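Local coordinates for protein aldo-keto reductase AKR2E4 (Bombyx mori, PDB 3WCZ) that reduces 3-dehydroecdysone with NADPH as an aldo-keto reductase of the silkworm, and may take part in the regulation of molting, at residues Trp43-Tyr49 with Ile266-Ile270; Leu246-Asp251 with Leu272-Leu277; Ile34-Arg38 with Gln59-Gln63. One frame throughout, in Å; residues are numbered along the deposited sequence.

Contact 1. Residues Trp43-Tyr49 with Ile266-Ile270; sequences WAIEAGY and IAQNI. With NAP (NADP nicotinamide-adenine-dinucleotide phosphate), chain B.
Two partners hold the hydroxyl of Tyr49: OH donates to the carbonyl O of Ile266 at 2.7 Å and accepts a hydrogen bond from water 1. The first bond lies in the carbonyl plane, on a lone pair, with a C=O...O angle of 129°. It belongs to the seam of the TIM barrel, where helix 35-46, following the first strand of the barrel, meets helix 263-270, following the last. The Tyr49 ring is wedged between aliphatic groups. Ala44 CB covers one face, while on the opposite face Ile270 CD1 makes a CH-pi contact, over the face and 3.9 Å from the ring centroid. Ile270 reaches there because its CG1 stands anti to the backbone N (chi1 -164°), which sends the end of the chain back past the tyrosine. Nearer the hydroxyl end, Ile266 CG2 packs 3.6 Å from Tyr49 CE1 and also rests on Ala44, and Ile266 CD1 touches the edge of the Trp43 ring near its plane. Farther along, the methyls of Ala47 and Ala267 meet. Helix 35-46 finishes in a Schellman motif: Gly48, at positive phi, turns the chain so that Tyr49 can lie against Ile266 and Ile270. The polar thread continues into the cofactor site. Water 1 accepts a hydrogen bond from Asn269 ND2, and the same amide reads the adenine of NADP with both ends: OD1 accepts a hydrogen bond from N6A at 2.8 Å, and ND2 donates to N7A over 3.0 Å along a nearly straight path of 172°.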
loop_
_atom_site.group_PDB
_atom_site.type_symbol
_atom_site.label_atom_id
_atom_site.label_comp_id
_atom_site.label_asym_id
_atom_site.label_seq_id
_atom_site.Cartn_x
_atom_site.Cartn_y
_atom_site.Cartn_z
ATOM N N TRP A 43 17.232 4.817 3.512
ATOM C CA TRP A 43 16.943 5.902 4.424
ATOM C C TRP A 43 15.735 5.597 5.332
ATOM O O TRP A 43 15.704 5.953 6.511
ATOM C CB TRP A 43 16.667 7.179 3.645
ATOM C CG TRP A 43 17.875 7.937 3.230
ATOM C CD1 TRP A 43 19.106 7.905 3.818
ATOM C CD2 TRP A 43 17.949 8.895 2.162
ATOM N NE1 TRP A 43 19.949 8.800 3.186
ATOM C CE2 TRP A 43 19.268 9.411 2.167
ATOM C CE3 TRP A 43 17.046 9.354 1.202
ATOM C CZ2 TRP A 43 19.700 10.359 1.241
ATOM C CZ3 TRP A 43 17.478 10.313 0.285
ATOM C CH2 TRP A 43 18.792 10.797 0.314
ATOM N N ALA A 44 14.709 4.973 4.751
ATOM C CA ALA A 44 13.513 4.634 5.516
ATOM C C ALA A 44 13.869 3.676 6.635
ATOM O O ALA A 44 13.507 3.887 7.785
ATOM C CB ALA A 44 12.444 4.049 4.615
ATOM N N ILE A 45 14.588 2.611 6.309
ATOM C CA ILE A 45 14.985 1.673 7.350
ATOM C C ILE A 45 15.848 2.355 8.414
ATOM O O ILE A 45 15.661 2.130 9.600
ATOM C CB ILE A 45 15.691 0.452 6.727
ATOM C CG1 ILE A 45 14.706 -0.316 5.825
ATOM C CG2 ILE A 45 16.277 -0.458 7.807
ATOM C CD1 ILE A 45 15.349 -1.381 4.954
ATOM N N GLU A 46 16.751 3.217 7.982
ATOM C CA GLU A 46 17.606 3.948 8.897
ATOM C C GLU A 46 16.759 4.815 9.835
ATOM O O GLU A 46 17.082 4.967 11.025
ATOM C CB GLU A 46 18.605 4.798 8.103
ATOM C CG GLU A 46 19.565 5.575 8.994
ATOM C CD GLU A 46 20.372 6.648 8.279
ATOM O OE1 GLU A 46 19.956 7.122 7.204
ATOM O OE2 GLU A 46 21.437 7.028 8.833
ATOM N N ALA A 47 15.684 5.392 9.311
ATOM C CA ALA A 47 14.767 6.243 10.081
ATOM C C ALA A 47 13.762 5.471 10.911
ATOM O O ALA A 47 12.920 6.069 11.589
ATOM C CB ALA A 47 14.030 7.194 9.146
ATOM N N GLY A 48 13.832 4.145 10.887
ATOM C CA GLY A 48 12.938 3.321 11.686
ATOM C C GLY A 48 11.823 2.571 10.988
ATOM O O GLY A 48 11.124 1.791 11.624
ATOM N N TYR A 49 11.672 2.769 9.683
ATOM C CA TYR A 49 10.685 1.974 8.950
ATOM C C TYR A 49 11.106 0.511 8.965
ATOM O O TYR A 49 12.303 0.180 8.858
ATOM C CB TYR A 49 10.600 2.384 7.482
ATOM C CG TYR A 49 9.954 3.686 7.150
ATOM C CD1 TYR A 49 10.513 4.894 7.559
ATOM C CD2 TYR A 49 8.822 3.735 6.344
ATOM C CE1 TYR A 49 9.955 6.107 7.189
ATOM C CE2 TYR A 49 8.264 4.941 5.952
ATOM C CZ TYR A 49 8.822 6.122 6.386
ATOM O OH TYR A 49 8.282 7.313 5.982
ATOM N N ILE A 266 10.879 11.387 4.402
ATOM C CA ILE A 266 10.798 9.988 4.828
ATOM C C ILE A 266 10.743 9.936 6.345
ATOM O O ILE A 266 9.897 9.278 6.944
ATOM C CB ILE A 266 12.012 9.199 4.255
ATOM C CG1 ILE A 266 11.837 8.937 2.749
ATOM C CG2 ILE A 266 12.212 7.904 5.001
ATOM C CD1 ILE A 266 13.087 8.458 2.047
ATOM N N ALA A 267 11.637 10.651 7.013
ATOM C CA ALA A 267 11.648 10.613 8.446
ATOM C C ALA A 267 10.369 11.219 9.050
ATOM O O ALA A 267 9.830 10.711 10.056
ATOM C CB ALA A 267 12.872 11.345 8.976
ATOM N N GLN A 268 9.893 12.315 8.471
ATOM C CA GLN A 268 8.663 12.941 8.971
ATOM C C GLN A 268 7.464 12.017 8.869
ATOM O O GLN A 268 6.596 12.006 9.735
ATOM C CB GLN A 268 8.385 14.204 8.179
ATOM C CG GLN A 268 9.384 15.297 8.484
ATOM C CD GLN A 268 9.079 16.597 7.777
ATOM O OE1 GLN A 268 8.652 16.624 6.624
ATOM N NE2 GLN A 268 9.292 17.700 8.485
ATOM N N ASN A 269 7.443 11.208 7.819
ATOM C CA ASN A 269 6.246 10.451 7.481
ATOM C C ASN A 269 5.988 9.255 8.413
ATOM O O ASN A 269 4.902 8.689 8.389
ATOM C CB ASN A 269 6.308 9.987 6.021
ATOM C CG ASN A 269 6.099 11.102 5.029
ATOM O OD1 ASN A 269 5.662 12.204 5.392
ATOM N ND2 ASN A 269 6.440 10.854 3.783
ATOM N N ILE A 270 6.950 8.916 9.269
ATOM C CA ILE A 270 6.724 7.865 10.269
ATOM C C ILE A 270 6.582 8.456 11.681
ATOM O O ILE A 270 6.259 7.733 12.613
ATOM C CB ILE A 270 7.837 6.779 10.175
ATOM C CG1 ILE A 270 7.433 5.508 10.917
ATOM C CG2 ILE A 270 9.159 7.326 10.658
ATOM C CD1 ILE A 270 8.226 4.309 10.455
HETATM P PA NAP B . 1.782 9.448 -2.157
HETATM O O1A NAP B . 2.545 8.798 -1.079
HETATM O O2A NAP B . 0.339 9.592 -2.137
HETATM O O5B NAP B . 2.383 10.821 -2.591
HETATM C C5B NAP B . 3.746 10.968 -2.851
HETATM C C4B NAP B . 4.169 12.396 -3.159
HETATM O O4B NAP B . 4.098 13.187 -1.957
HETATM C C3B NAP B . 5.527 12.576 -3.721
HETATM O O3B NAP B . 5.448 13.610 -4.672
HETATM C C2B NAP B . 6.316 12.953 -2.561
HETATM O O2B NAP B . 7.484 13.689 -2.863
HETATM C C1B NAP B . 5.358 13.774 -1.738
HETATM N N9A NAP B . 5.558 13.772 -0.304
HETATM C C8A NAP B . 5.880 12.696 0.444
HETATM N N7A NAP B . 5.874 12.985 1.729
HETATM C C5A NAP B . 5.543 14.309 1.848
HETATM C C6A NAP B . 5.383 15.168 2.940
HETATM N N6A NAP B . 5.587 14.794 4.271
HETATM N N1A NAP B . 5.041 16.438 2.661
HETATM C C2A NAP B . 4.846 16.843 1.406
HETATM N N3A NAP B . 4.979 16.044 0.333
HETATM C C4A NAP B . 5.317 14.766 0.562
HETATM O O3 NAP B . 2.180 8.643 -3.506
HETATM P PN NAP B . 1.716 7.361 -4.330
HETATM O O1N NAP B . 2.963 6.832 -4.937
HETATM O O2N NAP B . 0.590 7.767 -5.213
HETATM O O5D NAP B . 1.122 6.322 -3.284
HETATM C C5D NAP B . 1.913 5.791 -2.274
HETATM C C4D NAP B . 2.290 4.312 -2.436
HETATM O O4D NAP B . 1.144 3.482 -2.396
HETATM C C3D NAP B . 2.926 3.964 -3.742
HETATM O O3D NAP B . 4.250 4.447 -3.854
HETATM C C2D NAP B . 2.780 2.524 -3.763
HETATM O O2D NAP B . 3.684 1.917 -2.884
HETATM C C1D NAP B . 1.356 2.371 -3.276
HETATM N N1N NAP B . 0.273 2.348 -4.266
HETATM C C2N NAP B . -0.368 1.196 -4.538
HETATM C C3N NAP B . -1.392 1.179 -5.451
HETATM C C7N NAP B . -2.078 -0.118 -5.657
HETATM O O7N NAP B . -2.062 -1.034 -4.799
HETATM N N7N NAP B . -2.850 -0.214 -6.759
HETATM C C4N NAP B . -1.745 2.333 -6.174
HETATM C C5N NAP B . -1.086 3.533 -5.875
HETATM C C6N NAP B . -0.085 3.489 -4.913
HETATM P P2B NAP B . 8.940 13.238 -2.368
HETATM O O1X NAP B . 9.869 14.287 -3.009
HETATM O O2X NAP B . 8.974 13.345 -0.907
HETATM O O3X NAP B . 9.179 11.844 -2.893
HETATM O O HOH W 1 7.532 8.132 3.267
#

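Contact 2. Residues Leu246-Asp251 with Leu272-Leu277; sequences LRYLID and LFDFQL
Arg247 reaches from its helix into the hollow formed by the curve of Leu272-Leu277, its chain bent at chi2 and chi3. CG stands anti to the backbone N (chi1 -179°), which lays it over one face of the Phe275 ring in a CH-pi contact, 3.9 Å from the centroid, with CB 3.4 Å from CZ of that ring. Farther out the guanidinium is layered: Ile250 CG2 covers the centre of one face, the carbonyl O of Phe275 lies over the other, toward the rim, without a hydrogen bond, and at its edge NH1 donates to Leu272 O at 3.0 Å. In this TIM barrel the helix, 241-251, leads to the last strand, and the loop leaves helix 263-270 to run back across it. Leu272 CD1 fits the notch between Leu246 CB and Ile250 CG1, while Leu277 CD1 rests on Tyr248 CA and CB. Arg247 in turn grips Asp251 side-on in a salt bridge within the same helix, NE to OD2 and NH2 to OD1. Leu277 N donates to Asp251 OD2 at 2.9 Å from the face of the carboxylate opposite NE. Water 2 donates to both Asp251 OD1 and Leu277 O and accepts from Gln276 NE2.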
loop_
_atom_site.group_PDB
_atom_site.type_symbol
_atom_site.label_atom_id
_atom_site.label_comp_id
_atom_site.label_asym_id
_atom_site.label_seq_id
_atom_site.Cartn_x
_atom_site.Cartn_y
_atom_site.Cartn_z
ATOM N N LEU A 246 -1.386 11.730 7.216
ATOM C CA LEU A 246 -1.053 10.345 7.528
ATOM C C LEU A 246 -1.672 9.924 8.875
ATOM O O LEU A 246 -2.177 8.789 9.008
ATOM C CB LEU A 246 0.455 10.163 7.528
ATOM C CG LEU A 246 1.126 10.427 6.193
ATOM C CD1 LEU A 246 2.624 10.366 6.328
ATOM C CD2 LEU A 246 0.676 9.433 5.123
ATOM N N ARG A 247 -1.667 10.804 9.873
ATOM C CA ARG A 247 -2.248 10.467 11.168
ATOM C C ARG A 247 -3.758 10.260 11.025
ATOM O O ARG A 247 -4.335 9.389 11.693
ATOM C CB ARG A 247 -1.947 11.555 12.201
ATOM C CG ARG A 247 -2.520 11.244 13.609
ATOM C CD ARG A 247 -1.832 10.090 14.317
ATOM N NE ARG A 247 -2.797 9.365 15.136
ATOM C CZ ARG A 247 -2.489 8.353 15.945
ATOM N NH1 ARG A 247 -1.241 7.981 16.124
ATOM N NH2 ARG A 247 -3.454 7.727 16.615
ATOM N N TYR A 248 -4.408 11.031 10.165
ATOM C CA TYR A 248 -5.837 10.839 9.876
ATOM C C TYR A 248 -6.090 9.379 9.491
ATOM O O TYR A 248 -7.029 8.728 9.978
ATOM C CB TYR A 248 -6.255 11.817 8.763
ATOM C CG TYR A 248 -7.474 11.424 7.955
ATOM C CD1 TYR A 248 -8.753 11.528 8.470
ATOM C CD2 TYR A 248 -7.328 10.943 6.660
ATOM C CE1 TYR A 248 -9.857 11.133 7.736
ATOM C CE2 TYR A 248 -8.421 10.566 5.925
ATOM C CZ TYR A 248 -9.671 10.646 6.463
ATOM O OH TYR A 248 -10.770 10.274 5.721
ATOM N N LEU A 249 -5.244 8.842 8.609
ATOM C CA LEU A 249 -5.423 7.470 8.188
ATOM C C LEU A 249 -5.181 6.483 9.338
ATOM O O LEU A 249 -5.960 5.520 9.523
ATOM C CB LEU A 249 -4.511 7.175 6.987
ATOM C CG LEU A 249 -4.823 8.042 5.757
ATOM C CD1 LEU A 249 -3.723 7.949 4.733
ATOM C CD2 LEU A 249 -6.166 7.692 5.163
ATOM N N ILE A 250 -4.128 6.719 10.114
ATOM C CA ILE A 250 -3.850 5.916 11.305
ATOM C C ILE A 250 -5.076 5.906 12.241
ATOM O O ILE A 250 -5.442 4.865 12.805
ATOM C CB ILE A 250 -2.591 6.437 12.054
ATOM C CG1 ILE A 250 -1.303 6.300 11.225
ATOM C CG2 ILE A 250 -2.449 5.752 13.411
ATOM C CD1 ILE A 250 -0.841 4.888 11.085
ATOM N N ASP A 251 -5.675 7.069 12.498
ATOM C CA ASP A 251 -6.824 7.143 13.391
ATOM C C ASP A 251 -8.084 6.487 12.858
ATOM O O ASP A 251 -9.007 6.174 13.627
ATOM C CB ASP A 251 -7.098 8.609 13.772
ATOM C CG ASP A 251 -6.206 9.093 14.899
ATOM O OD1 ASP A 251 -6.082 8.365 15.894
ATOM O OD2 ASP A 251 -5.575 10.167 14.743
ATOM N N LEU A 272 4.424 9.784 13.711
ATOM C CA LEU A 272 2.974 9.942 13.817
ATOM C C LEU A 272 2.404 9.482 15.139
ATOM O O LEU A 272 1.193 9.417 15.276
ATOM C CB LEU A 272 2.299 9.120 12.679
ATOM C CG LEU A 272 2.819 9.296 11.260
ATOM C CD1 LEU A 272 2.068 8.344 10.339
ATOM C CD2 LEU A 272 2.672 10.709 10.769
ATOM N N PHE A 273 3.269 9.144 16.100
ATOM C CA PHE A 273 2.821 8.393 17.277
ATOM C C PHE A 273 2.974 9.145 18.586
ATOM O O PHE A 273 2.843 8.554 19.653
ATOM C CB PHE A 273 3.467 6.999 17.262
ATOM C CG PHE A 273 3.182 6.295 15.978
ATOM C CD1 PHE A 273 1.913 5.793 15.736
ATOM C CD2 PHE A 273 4.122 6.253 14.953
ATOM C CE1 PHE A 273 1.604 5.245 14.533
ATOM C CE2 PHE A 273 3.801 5.683 13.724
ATOM C CZ PHE A 273 2.545 5.183 13.531
ATOM N N ASP A 274 3.147 10.454 18.477
ATOM C CA ASP A 274 3.180 11.319 19.641
ATOM C C ASP A 274 1.986 12.290 19.650
ATOM O O ASP A 274 1.958 13.237 20.443
ATOM C CB ASP A 274 4.534 12.052 19.707
ATOM C CG ASP A 274 4.782 12.971 18.534
ATOM O OD1 ASP A 274 4.096 12.844 17.501
ATOM O OD2 ASP A 274 5.719 13.822 18.615
ATOM N N PHE A 275 0.982 12.031 18.819
ATOM C CA PHE A 275 -0.251 12.809 18.794
ATOM C C PHE A 275 -1.326 11.988 18.150
ATOM O O PHE A 275 -1.041 10.948 17.553
ATOM C CB PHE A 275 -0.083 14.152 18.046
ATOM C CG PHE A 275 -0.141 14.057 16.542
ATOM C CD1 PHE A 275 0.876 13.433 15.811
ATOM C CD2 PHE A 275 -1.195 14.622 15.847
ATOM C CE1 PHE A 275 0.819 13.389 14.418
ATOM C CE2 PHE A 275 -1.224 14.608 14.486
ATOM C CZ PHE A 275 -0.222 13.987 13.771
ATOM N N GLN A 276 -2.552 12.460 18.220
ATOM C CA GLN A 276 -3.655 11.850 17.520
ATOM C C GLN A 276 -4.714 12.879 17.243
ATOM O O GLN A 276 -4.785 13.927 17.907
ATOM C CB GLN A 276 -4.293 10.716 18.334
ATOM C CG GLN A 276 -5.090 11.230 19.542
ATOM C CD GLN A 276 -5.248 10.183 20.609
ATOM O OE1 GLN A 276 -4.397 10.070 21.498
ATOM N NE2 GLN A 276 -6.301 9.388 20.511
ATOM N N LEU A 277 -5.511 12.649 16.219
ATOM C CA LEU A 277 -6.630 13.530 15.903
ATOM C C LEU A 277 -7.864 13.198 16.728
ATOM O O LEU A 277 -8.069 12.051 17.152
ATOM C CB LEU A 277 -6.966 13.435 14.429
ATOM C CG LEU A 277 -5.842 13.763 13.450
ATOM C CD1 LEU A 277 -6.341 13.807 12.029
ATOM C CD2 LEU A 277 -5.181 15.080 13.756
HETATM O O HOH W 2 -7.794 9.507 17.933
#

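Contact 3. Residues Ile34-Arg38 with Gln59-Gln63; sequences IDEVR and QDEEQ
The first two helices of the TIM barrel, 35-46 and 61-73, meet here by their N-terminal ends, where Ile34, Val37 and Arg38 face Asp60 and Gln63. This is the cofactor end of the barrel: Tyr58, probably the proton donor of the reaction, stands just before Gln59, and Arg25 of the NADP-binding loop touches both Val37 and Asp60. Aliphatic groups meet mostly polar side chains and backbone oxygens. Gln63 lies across the beginning of helix 35-46, its CG 3.4 Å from Ile34 O and its CB on Val37 CB. A bend at chi2 (64°) then folds the amide back over Ile34, bringing Gln63 NE2 to 3.8 Å from Ile34 CG2. The other branch of Ile34 reaches past Asp60 CB until CD1 lies 3.5 Å from Gln59 O. Both methyls of Val37 sit against Asp60 OD2, while OD1 of that carboxylate has a weak hydrogen bond to Thr54. Asp60 occupies the N-cap position of helix 61-73 without making a capping bond through its side chain. At the closest approach of the two backbones, Arg38 CA makes a CA-H...O contact of 3.4 Å with Gln63 O. The arginine side chain then turns back along its own helix and grips Asp35 side-on: Arg38 NE lies 2.8 Å from Asp35 OD1. Arg38 NH2 lies 2.9 Å from Asp35 OD2. NH1 forms a salt bridge to Glu70 of helix 61-73. A leucine in place of Arg38 would probably leave the carboxylates of Asp35 and Glu70 without this shared positive mate and let Asp35 turn more freely. One water joins the helices: water 3 donates to Asp35 OD1 at 2.7 Å and accepts from Gln63 NE2 at 3.2 Å.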
loop_
_atom_site.group_PDB
_atom_site.type_symbol
_atom_site.label_atom_id
_atom_site.label_comp_id
_atom_site.label_asym_id
_atom_site.label_seq_id
_atom_site.Cartn_x
_atom_site.Cartn_y
_atom_site.Cartn_z
ATOM N N ILE A 34 15.745 5.851 -11.078
ATOM C CA ILE A 34 15.196 4.761 -10.288
ATOM C C ILE A 34 16.093 4.397 -9.092
ATOM O O ILE A 34 15.603 3.840 -8.095
ATOM C CB ILE A 34 14.894 3.544 -11.175
ATOM C CG1 ILE A 34 13.805 2.667 -10.549
ATOM C CG2 ILE A 34 16.162 2.769 -11.466
ATOM C CD1 ILE A 34 13.185 1.707 -11.568
ATOM N N ASP A 35 17.387 4.710 -9.144
ATOM C CA ASP A 35 18.270 4.422 -8.017
ATOM C C ASP A 35 17.809 5.141 -6.761
ATOM O O ASP A 35 18.152 4.727 -5.642
ATOM C CB ASP A 35 19.715 4.810 -8.356
ATOM C CG ASP A 35 20.711 4.348 -7.302
ATOM O OD1 ASP A 35 20.768 3.124 -7.035
ATOM O OD2 ASP A 35 21.428 5.201 -6.742
ATOM N N GLU A 36 17.046 6.222 -6.911
ATOM C CA GLU A 36 16.542 6.905 -5.718
ATOM C C GLU A 36 15.644 6.003 -4.870
ATOM O O GLU A 36 15.472 6.262 -3.687
ATOM C CB GLU A 36 15.772 8.171 -6.087
ATOM C CG GLU A 36 14.421 7.888 -6.766
ATOM C CD GLU A 36 13.564 9.135 -6.929
ATOM O OE1 GLU A 36 14.004 10.228 -6.485
ATOM O OE2 GLU A 36 12.455 9.015 -7.511
ATOM N N VAL A 37 15.083 4.960 -5.452
ATOM C CA VAL A 37 14.269 4.025 -4.690
ATOM C C VAL A 37 15.155 3.203 -3.765
ATOM O O VAL A 37 14.789 2.956 -2.625
ATOM C CB VAL A 37 13.458 3.115 -5.642
ATOM C CG1 VAL A 37 12.757 2.014 -4.868
ATOM C CG2 VAL A 37 12.446 3.942 -6.450
ATOM N N ARG A 38 16.315 2.749 -4.232
ATOM C CA ARG A 38 17.259 2.047 -3.384
ATOM C C ARG A 38 17.641 2.933 -2.212
ATOM O O ARG A 38 17.583 2.524 -1.044
ATOM C CB ARG A 38 18.518 1.648 -4.175
ATOM C CG ARG A 38 19.637 1.109 -3.307
ATOM C CD ARG A 38 21.014 1.114 -4.027
ATOM N NE ARG A 38 21.371 2.484 -4.388
ATOM C CZ ARG A 38 21.752 3.395 -3.510
ATOM N NH1 ARG A 38 21.935 3.084 -2.239
ATOM N NH2 ARG A 38 21.964 4.633 -3.915
ATOM N N GLN A 59 8.590 -2.237 -11.499
ATOM C CA GLN A 59 9.878 -2.503 -12.130
ATOM C C GLN A 59 11.027 -1.971 -11.292
ATOM O O GLN A 59 12.094 -1.621 -11.807
ATOM C CB GLN A 59 9.954 -1.926 -13.559
ATOM C CG GLN A 59 8.871 -2.428 -14.496
ATOM C CD GLN A 59 8.823 -3.946 -14.645
ATOM O OE1 GLN A 59 7.741 -4.503 -14.849
ATOM N NE2 GLN A 59 9.975 -4.627 -14.566
ATOM N N ASP A 60 10.832 -1.929 -9.980
ATOM C CA ASP A 60 11.883 -1.456 -9.065
ATOM C C ASP A 60 12.130 -2.399 -7.906
ATOM O O ASP A 60 12.755 -2.010 -6.929
ATOM C CB ASP A 60 11.668 0.003 -8.579
ATOM C CG ASP A 60 10.427 0.199 -7.730
ATOM O OD1 ASP A 60 9.761 -0.768 -7.304
ATOM O OD2 ASP A 60 10.160 1.403 -7.442
ATOM N N GLU A 61 11.683 -3.647 -8.006
ATOM C CA GLU A 61 12.004 -4.623 -6.971
ATOM C C GLU A 61 13.506 -4.794 -6.805
ATOM O O GLU A 61 13.997 -5.048 -5.694
ATOM C CB GLU A 61 11.310 -5.975 -7.226
ATOM C CG GLU A 61 9.808 -5.961 -6.913
ATOM C CD GLU A 61 9.068 -7.138 -7.493
ATOM O OE1 GLU A 61 9.405 -7.536 -8.626
ATOM O OE2 GLU A 61 8.149 -7.640 -6.817
ATOM N N GLU A 62 14.246 -4.660 -7.913
ATOM C CA GLU A 62 15.686 -4.783 -7.819
ATOM C C GLU A 62 16.266 -3.696 -6.907
ATOM O O GLU A 62 17.125 -3.980 -6.056
ATOM C CB GLU A 62 16.303 -4.699 -9.224
ATOM C CG GLU A 62 17.824 -4.588 -9.276
ATOM C CD GLU A 62 18.358 -4.528 -10.711
ATOM O OE1 GLU A 62 17.548 -4.614 -11.665
ATOM O OE2 GLU A 62 19.589 -4.415 -10.886
ATOM N N GLN A 63 15.798 -2.462 -7.066
ATOM C CA GLN A 63 16.260 -1.345 -6.247
ATOM C C GLN A 63 15.848 -1.539 -4.781
ATOM O O GLN A 63 16.624 -1.279 -3.863
ATOM C CB GLN A 63 15.698 -0.026 -6.750
ATOM C CG GLN A 63 16.386 0.525 -7.984
ATOM C CD GLN A 63 16.232 -0.361 -9.201
ATOM O OE1 GLN A 63 15.163 -0.893 -9.480
ATOM N NE2 GLN A 63 17.329 -0.536 -9.941
HETATM O O HOH W 3 19.686 1.082 -8.404
#

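From the N terminus, the chain enters contact 3 at Ile34-Arg38 and closes it at Gln59-Gln63, a short loop that includes the second barrel strand, 51-53. Inside that loop lies Trp43-Tyr49, the first half of contact 1, whose mate comes only after nearly the whole barrel has been traced, so contacts 3 and 1 cross while sharing helix 35-46. Contact 2 opens late, at Leu246-Asp251, and closes at Leu272-Leu277; Ile266-Ile270 falls between, so contacts 1 and 2 cross as well, touching where Asn269 O packs on Leu246 CD1. Contacts 3 and 2 follow in series, about 29 Å apart between centres. Contact 1 joins the first and last parts of the barrel between them.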